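Local coordinates for replication initiator protein (Staphylococcus aureus subsp. aureus, PDB 4PTA) that probably initiates replication of staphylococcal multiresistance plasmids by binding and assembling on the plasmid origin, at residues A[28-40]-A[81-94]. Residues are numbered along the deposited sequence; the frame is centred on the assembly and turned at random.
Sequences NYKDLSNDAKIAY and KITKIKKELENVDL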
loop_
_atom_site.group_PDB
_atom_site.type_symbol
_atom_site.label_atom_id
_atom_site.label_comp_id
_atom_site.label_asym_id
_atom_site.label_seq_id
_atom_site.Cartn_x
_atom_site.Cartn_y
_atom_site.Cartn_z
ATOM N N ASN A 28 -20.136 13.740 8.421
ATOM C CA ASN A 28 -19.663 13.573 9.788
ATOM C C ASN A 28 -18.199 13.968 9.922
ATOM O O ASN A 28 -17.788 14.525 10.937
ATOM C CB ASN A 28 -19.844 12.126 10.258
ATOM C CG ASN A 28 -21.262 11.825 10.704
ATOM O OD1 ASN A 28 -21.705 12.294 11.751
ATOM N ND2 ASN A 28 -21.973 11.021 9.921
ATOM N N TYR A 29 -17.420 13.686 8.882
ATOM C CA TYR A 29 -15.969 13.830 8.938
ATOM C C TYR A 29 -15.449 15.106 8.278
ATOM O O TYR A 29 -14.576 15.773 8.827
ATOM C CB TYR A 29 -15.298 12.610 8.308
ATOM C CG TYR A 29 -15.718 11.308 8.939
ATOM C CD1 TYR A 29 -16.073 10.217 8.159
ATOM C CD2 TYR A 29 -15.762 11.172 10.320
ATOM C CE1 TYR A 29 -16.460 9.025 8.738
ATOM C CE2 TYR A 29 -16.147 9.990 10.907
ATOM C CZ TYR A 29 -16.494 8.918 10.114
ATOM O OH TYR A 29 -16.876 7.735 10.707
ATOM N N LYS A 30 -15.969 15.430 7.097
ATOM C CA LYS A 30 -15.541 16.626 6.375
ATOM C C LYS A 30 -15.386 17.804 7.325
ATOM O O LYS A 30 -14.454 18.596 7.209
ATOM C CB LYS A 30 -16.536 16.972 5.265
ATOM C CG LYS A 30 -16.144 16.451 3.894
ATOM C CD LYS A 30 -17.352 15.960 3.118
ATOM C CE LYS A 30 -18.460 16.997 3.092
ATOM N NZ LYS A 30 -19.688 16.470 2.437
ATOM N N ASP A 31 -16.308 17.896 8.275
ATOM C CA ASP A 31 -16.319 18.965 9.262
ATOM C C ASP A 31 -14.988 19.080 10.006
ATOM O O ASP A 31 -14.540 20.181 10.313
ATOM C CB ASP A 31 -17.454 18.723 10.261
ATOM C CG ASP A 31 -17.834 19.971 11.027
ATOM O OD1 ASP A 31 -17.096 20.347 11.962
ATOM O OD2 ASP A 31 -18.876 20.574 10.695
ATOM N N LEU A 32 -14.367 17.939 10.291
ATOM C CA LEU A 32 -13.126 17.886 11.070
ATOM C C LEU A 32 -12.054 18.852 10.580
ATOM O O LEU A 32 -11.886 19.060 9.377
ATOM C CB LEU A 32 -12.545 16.469 11.066
ATOM C CG LEU A 32 -13.281 15.359 11.816
ATOM C CD1 LEU A 32 -12.696 14.011 11.439
ATOM C CD2 LEU A 32 -13.215 15.575 13.324
ATOM N N SER A 33 -11.319 19.430 11.524
ATOM C CA SER A 33 -10.167 20.254 11.189
ATOM C C SER A 33 -9.071 19.376 10.601
ATOM O O SER A 33 -8.896 18.227 11.009
ATOM C CB SER A 33 -9.633 20.962 12.433
ATOM O OG SER A 33 -8.951 20.051 13.277
ATOM N N ASN A 34 -8.331 19.924 9.645
ATOM C CA ASN A 34 -7.212 19.208 9.048
ATOM C C ASN A 34 -6.230 18.681 10.099
ATOM O O ASN A 34 -5.610 17.637 9.910
ATOM C CB ASN A 34 -6.496 20.095 8.029
ATOM C CG ASN A 34 -7.352 20.393 6.813
ATOM O OD1 ASN A 34 -8.237 19.613 6.456
ATOM N ND2 ASN A 34 -7.085 21.522 6.165
ATOM N N ASP A 35 -6.099 19.395 11.210
ATOM C CA ASP A 35 -5.208 18.955 12.278
ATOM C C ASP A 35 -5.650 17.600 12.831
ATOM O O ASP A 35 -4.822 16.765 13.179
ATOM C CB ASP A 35 -5.151 19.984 13.413
ATOM C CG ASP A 35 -4.701 21.358 12.943
ATOM O OD1 ASP A 35 -3.664 21.452 12.251
ATOM O OD2 ASP A 35 -5.392 22.349 13.268
ATOM N N ALA A 36 -6.960 17.390 12.915
ATOM C CA ALA A 36 -7.505 16.142 13.449
ATOM C C ALA A 36 -7.483 15.021 12.406
ATOM O O ALA A 36 -7.194 13.869 12.732
ATOM C CB ALA A 36 -8.913 16.357 13.981
ATOM N N LYS A 37 -7.792 15.361 11.158
ATOM C CA LYS A 37 -7.682 14.409 10.065
ATOM C C LYS A 37 -6.258 13.876 9.962
ATOM O O LYS A 37 -6.042 12.666 9.908
ATOM C CB LYS A 37 -8.089 15.051 8.746
ATOM C CG LYS A 37 -9.484 15.609 8.740
ATOM C CD LYS A 37 -9.873 16.037 7.344
ATOM C CE LYS A 37 -11.331 16.461 7.290
ATOM N NZ LYS A 37 -11.713 16.875 5.916
ATOM N N ILE A 38 -5.284 14.781 9.940
ATOM C CA ILE A 38 -3.886 14.374 9.859
ATOM C C ILE A 38 -3.453 13.642 11.125
ATOM O O ILE A 38 -2.685 12.684 11.060
ATOM C CB ILE A 38 -2.951 15.573 9.607
ATOM C CG1 ILE A 38 -3.174 16.136 8.203
ATOM C CG2 ILE A 38 -1.498 15.158 9.791
ATOM C CD1 ILE A 38 -2.676 17.552 8.028
ATOM N N ALA A 39 -3.947 14.095 12.273
ATOM C CA ALA A 39 -3.625 13.459 13.548
ATOM C C ALA A 39 -4.074 12.007 13.528
ATOM O O ALA A 39 -3.367 11.117 14.003
ATOM C CB ALA A 39 -4.282 14.202 14.704
ATOM N N TYR A 40 -5.257 11.781 12.973
ATOM C CA TYR A 40 -5.786 10.440 12.822
ATOM C C TYR A 40 -4.829 9.591 11.980
ATOM O O TYR A 40 -4.466 8.481 12.370
ATOM C CB TYR A 40 -7.174 10.497 12.180
ATOM C CG TYR A 40 -7.816 9.146 12.014
ATOM C CD1 TYR A 40 -8.647 8.621 12.998
ATOM C CD2 TYR A 40 -7.582 8.385 10.878
ATOM C CE1 TYR A 40 -9.233 7.374 12.844
ATOM C CE2 TYR A 40 -8.155 7.144 10.720
ATOM C CZ TYR A 40 -8.981 6.643 11.700
ATOM O OH TYR A 40 -9.553 5.405 11.522
ATOM N N LYS A 81 -3.866 22.328 21.325
ATOM C CA LYS A 81 -4.321 21.771 20.059
ATOM C C LYS A 81 -4.756 20.312 20.185
ATOM O O LYS A 81 -5.792 19.928 19.646
ATOM C CB LYS A 81 -3.236 21.917 18.989
ATOM C CG LYS A 81 -3.727 21.676 17.572
ATOM C CD LYS A 81 -2.725 22.182 16.553
ATOM C CE LYS A 81 -2.521 23.684 16.687
ATOM N NZ LYS A 81 -1.530 24.206 15.701
ATOM N N ILE A 82 -3.973 19.501 20.894
ATOM C CA ILE A 82 -4.306 18.086 21.029
ATOM C C ILE A 82 -5.631 17.901 21.759
ATOM O O ILE A 82 -6.391 16.981 21.455
ATOM C CB ILE A 82 -3.196 17.270 21.731
ATOM C CG1 ILE A 82 -3.760 16.525 22.946
ATOM C CG2 ILE A 82 -2.035 18.156 22.123
ATOM C CD1 ILE A 82 -2.744 15.654 23.650
ATOM N N THR A 83 -5.901 18.779 22.718
ATOM C CA THR A 83 -7.184 18.790 23.406
ATOM C C THR A 83 -8.310 18.929 22.387
ATOM O O THR A 83 -9.265 18.149 22.386
ATOM C CB THR A 83 -7.251 19.931 24.439
ATOM O OG1 THR A 83 -6.666 19.492 25.672
ATOM C CG2 THR A 83 -8.691 20.349 24.693
ATOM N N LYS A 84 -8.182 19.919 21.511
ATOM C CA LYS A 84 -9.135 20.106 20.426
ATOM C C LYS A 84 -9.196 18.871 19.525
ATOM O O LYS A 84 -10.263 18.510 19.023
ATOM C CB LYS A 84 -8.765 21.342 19.600
ATOM C CG LYS A 84 -9.547 21.483 18.306
ATOM C CD LYS A 84 -8.900 22.496 17.378
ATOM C CE LYS A 84 -9.462 22.388 15.966
ATOM N NZ LYS A 84 -8.685 23.205 14.983
ATOM N N ILE A 85 -8.046 18.229 19.328
ATOM C CA ILE A 85 -7.948 17.066 18.447
ATOM C C ILE A 85 -8.720 15.870 18.988
ATOM O O ILE A 85 -9.558 15.300 18.292
ATOM C CB ILE A 85 -6.483 16.649 18.216
ATOM C CG1 ILE A 85 -5.769 17.676 17.339
ATOM C CG2 ILE A 85 -6.418 15.269 17.577
ATOM C CD1 ILE A 85 -4.287 17.431 17.211
ATOM N N LYS A 86 -8.422 15.487 20.225
ATOM C CA LYS A 86 -9.117 14.379 20.865
ATOM C C LYS A 86 -10.617 14.620 20.871
ATOM O O LYS A 86 -11.391 13.777 20.421
ATOM C CB LYS A 86 -8.640 14.200 22.300
ATOM C CG LYS A 86 -7.172 13.872 22.440
ATOM C CD LYS A 86 -6.857 13.539 23.884
ATOM C CE LYS A 86 -5.392 13.221 24.075
ATOM N NZ LYS A 86 -5.088 12.813 25.479
ATOM N N LYS A 87 -11.024 15.776 21.388
ATOM C CA LYS A 87 -12.437 16.107 21.492
ATOM C C LYS A 87 -13.121 16.019 20.137
ATOM O O LYS A 87 -14.276 15.603 20.038
ATOM C CB LYS A 87 -12.627 17.502 22.092
ATOM C CG LYS A 87 -12.292 17.580 23.572
ATOM C CD LYS A 87 -12.485 18.981 24.127
ATOM C CE LYS A 87 -12.040 19.049 25.580
ATOM N NZ LYS A 87 -12.067 20.434 26.119
ATOM N N GLU A 88 -12.398 16.413 19.095
ATOM C CA GLU A 88 -12.933 16.377 17.739
ATOM C C GLU A 88 -13.117 14.949 17.243
ATOM O O GLU A 88 -14.147 14.621 16.658
ATOM C CB GLU A 88 -12.021 17.145 16.787
ATOM C CG GLU A 88 -12.639 18.410 16.239
ATOM C CD GLU A 88 -11.698 19.161 15.326
ATOM O OE1 GLU A 88 -10.473 19.116 15.568
ATOM O OE2 GLU A 88 -12.183 19.792 14.363
ATOM N N LEU A 89 -12.115 14.106 17.478
ATOM C CA LEU A 89 -12.155 12.731 16.997
ATOM C C LEU A 89 -13.188 11.905 17.760
ATOM O O LEU A 89 -13.872 11.071 17.173
ATOM C CB LEU A 89 -10.772 12.074 17.069
ATOM C CG LEU A 89 -9.633 12.702 16.251
ATOM C CD1 LEU A 89 -8.322 11.957 16.498
ATOM C CD2 LEU A 89 -9.955 12.748 14.763
ATOM N N GLU A 90 -13.302 12.144 19.064
ATOM C CA GLU A 90 -14.283 11.445 19.896
ATOM C C GLU A 90 -15.716 11.810 19.516
ATOM O O GLU A 90 -16.598 10.954 19.478
ATOM C CB GLU A 90 -14.038 11.732 21.380
ATOM C CG GLU A 90 -12.726 11.171 21.902
ATOM C CD GLU A 90 -12.468 11.527 23.353
ATOM O OE1 GLU A 90 -12.238 10.601 24.159
ATOM O OE2 GLU A 90 -12.484 12.731 23.685
ATOM N N ASN A 91 -15.934 13.087 19.229
ATOM C CA ASN A 91 -17.240 13.583 18.827
ATOM C C ASN A 91 -17.780 12.855 17.597
ATOM O O ASN A 91 -18.992 12.793 17.386
ATOM C CB ASN A 91 -17.171 15.094 18.576
ATOM C CG ASN A 91 -18.531 15.710 18.298
ATOM O OD1 ASN A 91 -19.334 15.910 19.209
ATOM N ND2 ASN A 91 -18.791 16.028 17.035
ATOM N N VAL A 92 -16.878 12.300 16.792
ATOM C CA VAL A 92 -17.267 11.581 15.579
ATOM C C VAL A 92 -16.993 10.080 15.674
ATOM O O VAL A 92 -17.005 9.373 14.666
ATOM C CB VAL A 92 -16.572 12.157 14.325
ATOM C CG1 VAL A 92 -17.239 13.448 13.895
ATOM C CG2 VAL A 92 -15.086 12.372 14.585
ATOM N N ASP A 93 -16.745 9.603 16.891
ATOM C CA ASP A 93 -16.511 8.181 17.143
ATOM C C ASP A 93 -15.292 7.634 16.403
ATOM O O ASP A 93 -15.276 6.479 15.979
ATOM C CB ASP A 93 -17.753 7.357 16.787
ATOM C CG ASP A 93 -18.931 7.655 17.697
ATOM O OD1 ASP A 93 -18.715 7.845 18.913
ATOM O OD2 ASP A 93 -20.072 7.703 17.192
ATOM N N LEU A 94 -14.272 8.472 16.253
ATOM C CA LEU A 94 -13.033 8.069 15.601
ATOM C C LEU A 94 -11.988 7.729 16.656
ATOM O O LEU A 94 -10.927 7.197 16.344
ATOM C CB LEU A 94 -12.525 9.191 14.699
ATOM C CG LEU A 94 -12.452 8.939 13.194
ATOM C CD1 LEU A 94 -13.540 7.992 12.715
ATOM C CD2 LEU A 94 -12.508 10.265 12.445
HETATM O O HOH W 1 -14.876 20.006 13.116
#
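E88 grips S33 with both carboxylate oxygens. S33 N hydrogen-bonds to E88 OE2 at 3.0 Å, its N-H tilted in from above the carboxylate plane, while S33 OG donates to the syn lone pair of E88 OE1 at 2.9 Å. S33 is the N-cap of helix 34-44, where a small hydroxyl suits: chi1 of 74° sets OG between backbone N and carbonyl carbon, accepting weakly from A36 N. S33 O takes A36 N and K37 N, and a water can donate to E88 OE2 and D31 OD1, though acceptors around it outnumber its protons. K84 NZ makes a long salt bridge, 3.8 Å, to D35 OD2. Helix segments 34-40 and 81-91 cross at -77° in the RepA N-terminal family region, of the helix-turn-helix clan, and small A36 and A39 admit L89 and I85; A39 CB meets I85 CG2 at 3.7 Å. A Schellman motif with D93 at positive phi ends helix 79-91: L94 N bonds to L89 O and D93 N to E90 O, while V92 N reaches L89 O from the opposite face. L94 CG packs 3.6 Å from Y40 CE1 and L94 CD1 touches Y29; Y40 OH hydrogen-bonds with L111 O, Y29 OH with A114 N. L32 CD2 meets V92 CG2 tip to tip.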